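Local coordinates for protein Two-component response regulator yesN (PDB 3LSG) that probably binds specific DNA sequences and regulates transcription as the output of a two-component system, here represented by its C-terminal AraC-type helix-turn-helix domain, at residues L52-M57 against K91-I96. Sequence-based numbering, arbitrary orientation.
Sequences LLQKRM and KKYYQI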
ATOM      1  N   LEU A  52      -5.420  -9.162   0.351  1.00 19.86           N
ATOM      2  CA  LEU A  52      -6.213  -8.023   0.787  1.00 21.31           C
ATOM      3  C   LEU A  52      -6.665  -7.212  -0.437  1.00 18.30           C
ATOM      4  O   LEU A  52      -7.823  -6.833  -0.544  1.00 21.67           O
ATOM      5  CB  LEU A  52      -5.413  -7.144   1.749  1.00 16.19           C
ATOM      6  CG  LEU A  52      -6.090  -5.821   2.136  1.00 15.17           C
ATOM      7  CD1 LEU A  52      -7.493  -6.014   2.724  1.00 16.30           C
ATOM      8  CD2 LEU A  52      -5.200  -5.013   3.094  1.00 19.49           C
ATOM      9  N   LEU A  53      -5.741  -6.973  -1.359  1.00 15.73           N
ATOM     10  CA  LEU A  53      -6.064  -6.281  -2.598  1.00 14.59           C
ATOM     11  C   LEU A  53      -7.188  -7.005  -3.350  1.00 17.15           C
ATOM     12  O   LEU A  53      -8.156  -6.390  -3.783  1.00 17.36           O
ATOM     13  CB  LEU A  53      -4.815  -6.137  -3.471  1.00 15.53           C
ATOM     14  CG  LEU A  53      -5.102  -5.503  -4.835  1.00 23.33           C
ATOM     15  CD1 LEU A  53      -5.634  -4.075  -4.632  1.00 20.69           C
ATOM     16  CD2 LEU A  53      -3.853  -5.489  -5.704  1.00 26.13           C
ATOM     17  N   GLN A  54      -7.085  -8.324  -3.459  1.00 19.89           N
ATOM     18  CA  GLN A  54      -8.123  -9.087  -4.157  1.00 23.10           C
ATOM     19  C   GLN A  54      -9.514  -8.930  -3.536  1.00 22.47           C
ATOM     20  O   GLN A  54     -10.493  -8.779  -4.248  1.00 21.04           O
ATOM     21  CB  GLN A  54      -7.765 -10.567  -4.222  1.00 20.34           C
ATOM     22  CG  GLN A  54      -8.891 -11.425  -4.730  1.00 27.30           C
ATOM     23  CD  GLN A  54      -8.472 -12.863  -4.900  1.00 40.28           C
ATOM     24  OE1 GLN A  54      -7.409 -13.262  -4.429  1.00 40.75           O
ATOM     25  NE2 GLN A  54      -9.297 -13.647  -5.588  1.00 40.14           N
ATOM     26  N   LYS A  55      -9.608  -8.966  -2.209  1.00 21.96           N
ATOM     27  CA  LYS A  55     -10.905  -8.763  -1.568  1.00 26.21           C
ATOM     28  C   LYS A  55     -11.497  -7.390  -1.909  1.00 23.73           C
ATOM     29  O   LYS A  55     -12.694  -7.260  -2.172  1.00 20.56           O
ATOM     30  CB  LYS A  55     -10.797  -8.953  -0.054  1.00 25.13           C
ATOM     31  CG  LYS A  55     -10.414 -10.371   0.335  1.00 36.64           C
ATOM     32  CD  LYS A  55     -11.634 -11.270   0.428  1.00 43.61           C
ATOM     33  CE  LYS A  55     -12.504 -10.832   1.602  1.00 47.73           C
ATOM     34  NZ  LYS A  55     -13.443 -11.897   2.050  1.00 51.95           N
ATOM     35  N   ARG A  56     -10.657  -6.368  -1.892  1.00 22.44           N
ATOM     36  CA  ARG A  56     -11.089  -5.018  -2.218  1.00 20.05           C
ATOM     37  C   ARG A  56     -11.504  -4.840  -3.690  1.00 16.47           C
ATOM     38  O   ARG A  56     -12.499  -4.173  -3.972  1.00 16.06           O
ATOM     39  CB  ARG A  56      -9.995  -4.016  -1.841  1.00 18.00           C
ATOM     40  CG  ARG A  56      -9.688  -4.033  -0.340  1.00 17.11           C
ATOM     41  CD  ARG A  56      -8.532  -3.115   0.032  1.00 16.07           C
ATOM     42  NE  ARG A  56      -8.637  -2.710   1.438  1.00 17.81           N
ATOM     43  CZ  ARG A  56      -7.641  -2.180   2.137  1.00 22.98           C
ATOM     44  NH1 ARG A  56      -6.450  -1.990   1.576  1.00 20.47           N
ATOM     45  NH2 ARG A  56      -7.840  -1.835   3.396  1.00 20.07           N
HETATM   46  N   MSE A  57     -10.747  -5.431  -4.610  1.00 19.43           N
HETATM   47  CA  MSE A  57     -11.082  -5.362  -6.033  1.00 17.44           C
HETATM   48  C   MSE A  57     -12.384  -6.107  -6.350  1.00 18.77           C
HETATM   49  O   MSE A  57     -13.205  -5.654  -7.153  1.00 20.63           O
HETATM   50  CB  MSE A  57      -9.939  -5.936  -6.887  1.00 17.21           C
HETATM   51  CG  MSE A  57      -8.640  -5.121  -6.860  1.00 20.38           C
HETATM   52 SE   MSE A  57      -8.853  -3.233  -7.341  0.85 31.77          SE
HETATM   53  CE  MSE A  57      -9.304  -2.414  -5.629  1.00 23.97           C
ATOM     54  N   LYS A  91      -7.052  -0.745 -12.312  1.00 16.54           N
ATOM     55  CA  LYS A  91      -6.618  -0.901 -13.687  1.00 21.70           C
ATOM     56  C   LYS A  91      -5.519  -1.961 -13.802  1.00 24.90           C
ATOM     57  O   LYS A  91      -5.438  -2.676 -14.784  1.00 23.39           O
ATOM     58  CB  LYS A  91      -6.137   0.424 -14.283  1.00 23.03           C
ATOM     59  CG  LYS A  91      -5.755   0.265 -15.761  1.00 31.08           C
ATOM     60  CD  LYS A  91      -5.525   1.586 -16.461  1.00 41.15           C
ATOM     61  CE  LYS A  91      -5.151   1.346 -17.916  1.00 43.60           C
ATOM     62  NZ  LYS A  91      -4.688   2.582 -18.590  1.00 45.11           N
ATOM     63  N   LYS A  92      -4.661  -2.059 -12.804  1.00 18.85           N
ATOM     64  CA  LYS A  92      -3.632  -3.100 -12.848  1.00 19.98           C
ATOM     65  C   LYS A  92      -4.263  -4.469 -12.638  1.00 25.99           C
ATOM     66  O   LYS A  92      -3.833  -5.462 -13.234  1.00 25.00           O
ATOM     67  CB  LYS A  92      -2.550  -2.853 -11.797  1.00 25.94           C
ATOM     68  CG  LYS A  92      -1.582  -1.738 -12.170  1.00 32.92           C
ATOM     69  CD  LYS A  92      -0.286  -1.882 -11.385  1.00 46.99           C
ATOM     70  CE  LYS A  92       0.535  -0.606 -11.408  1.00 53.95           C
ATOM     71  NZ  LYS A  92      -0.060   0.443 -10.537  1.00 57.22           N
ATOM     72  N   TYR A  93      -5.298  -4.517 -11.802  1.00 24.35           N
ATOM     73  CA  TYR A  93      -5.945  -5.788 -11.478  1.00 22.17           C
ATOM     74  C   TYR A  93      -6.856  -6.285 -12.624  1.00 24.31           C
ATOM     75  O   TYR A  93      -6.801  -7.459 -13.029  1.00 20.58           O
ATOM     76  CB  TYR A  93      -6.716  -5.667 -10.149  1.00 21.90           C
ATOM     77  CG  TYR A  93      -7.168  -6.995  -9.563  1.00 21.96           C
ATOM     78  CD1 TYR A  93      -6.363  -7.699  -8.664  1.00 22.78           C
ATOM     79  CD2 TYR A  93      -8.385  -7.544  -9.916  1.00 20.34           C
ATOM     80  CE1 TYR A  93      -6.779  -8.916  -8.126  1.00 29.90           C
ATOM     81  CE2 TYR A  93      -8.808  -8.751  -9.398  1.00 25.33           C
ATOM     82  CZ  TYR A  93      -8.008  -9.434  -8.498  1.00 32.89           C
ATOM     83  OH  TYR A  93      -8.442 -10.640  -7.990  1.00 34.21           O
ATOM     84  N   TYR A  94      -7.669  -5.389 -13.169  1.00 19.78           N
ATOM     85  CA  TYR A  94      -8.630  -5.791 -14.198  1.00 22.46           C
ATOM     86  C   TYR A  94      -8.214  -5.393 -15.619  1.00 23.29           C
ATOM     87  O   TYR A  94      -8.906  -5.716 -16.590  1.00 22.69           O
ATOM     88  CB  TYR A  94     -10.012  -5.228 -13.858  1.00 22.52           C
ATOM     89  CG  TYR A  94     -10.662  -5.892 -12.657  1.00 24.48           C
ATOM     90  CD1 TYR A  94     -11.084  -7.230 -12.718  1.00 31.50           C
ATOM     91  CD2 TYR A  94     -10.869  -5.190 -11.471  1.00 19.52           C
ATOM     92  CE1 TYR A  94     -11.699  -7.842 -11.632  1.00 32.57           C
ATOM     93  CE2 TYR A  94     -11.482  -5.799 -10.373  1.00 22.33           C
ATOM     94  CZ  TYR A  94     -11.897  -7.115 -10.459  1.00 28.14           C
ATOM     95  OH  TYR A  94     -12.494  -7.716  -9.369  1.00 24.10           O
ATOM     96  N   GLN A  95      -7.084  -4.693 -15.732  1.00 20.08           N
ATOM     97  CA  GLN A  95      -6.569  -4.220 -17.014  1.00 19.08           C
ATOM     98  C   GLN A  95      -7.394  -3.107 -17.688  1.00 26.29           C
ATOM     99  O   GLN A  95      -7.013  -2.621 -18.751  1.00 24.48           O
ATOM    100  CB  GLN A  95      -6.333  -5.405 -17.964  1.00 26.54           C
ATOM    101  CG  GLN A  95      -5.406  -6.494 -17.337  1.00 24.42           C
ATOM    102  CD  GLN A  95      -5.046  -7.609 -18.326  1.00 34.06           C
ATOM    103  OE1 GLN A  95      -5.622  -7.706 -19.418  1.00 36.51           O
ATOM    104  NE2 GLN A  95      -4.091  -8.453 -17.944  1.00 34.08           N
ATOM    105  N   ILE A  96      -8.516  -2.711 -17.079  1.00 23.58           N
ATOM    106  CA  ILE A  96      -9.261  -1.523 -17.525  1.00 21.87           C
ATOM    107  C   ILE A  96      -9.660  -0.675 -16.302  1.00 16.75           C
ATOM    108  O   ILE A  96      -9.543  -1.134 -15.176  1.00 19.64           O
ATOM    109  CB  ILE A  96     -10.525  -1.877 -18.345  1.00 19.99           C
ATOM    110  CG1 ILE A  96     -11.504  -2.703 -17.503  1.00 21.24           C
ATOM    111  CG2 ILE A  96     -10.157  -2.601 -19.673  1.00 19.41           C
ATOM    112  CD1 ILE A  96     -12.765  -3.155 -18.292  1.00 19.95           C
TER
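One face of the Y93 ring carries the base of the selenomethionine M57 side chain: CB lies 3.9 Å from the ring centroid and 17° off the normal, a CH-pi contact. CG of M57 follows over the same face, 3.6 Å from CG of Y93, and CG of Y94 lies at the ring's edge, in its plane. The Y94 ring has CD2 of Y93 above its centre on one face and, at its edge, O of M57, 3.1 Å from OH of Y94, at most a weak hydrogen bond. Because chi1 of Y93 (-167°) sets CG anti to the backbone N, its ring extends to helix 48-66, where OH meets CG of Q54 at 3.4 Å; NE2 of Q54 is hydrogen-bonded to E58. CD2 of L53 approaches CD1 of Y93 obliquely, at 4.5 Å. Bends at chi2 and chi3 lead the M57 chain off the ring, leaving SE oblique at 5.4 Å from the Y93 centroid, a Met-aromatic contact, while M57 also packs on F80, F86 and F90. Helix 48-66, probably the linker between two helix-turn-helix subdomains as in AraC-type domains, thus packs aliphatic and selenomethionine groups on two tyrosines ending the second's putative recognition helix, 83-94.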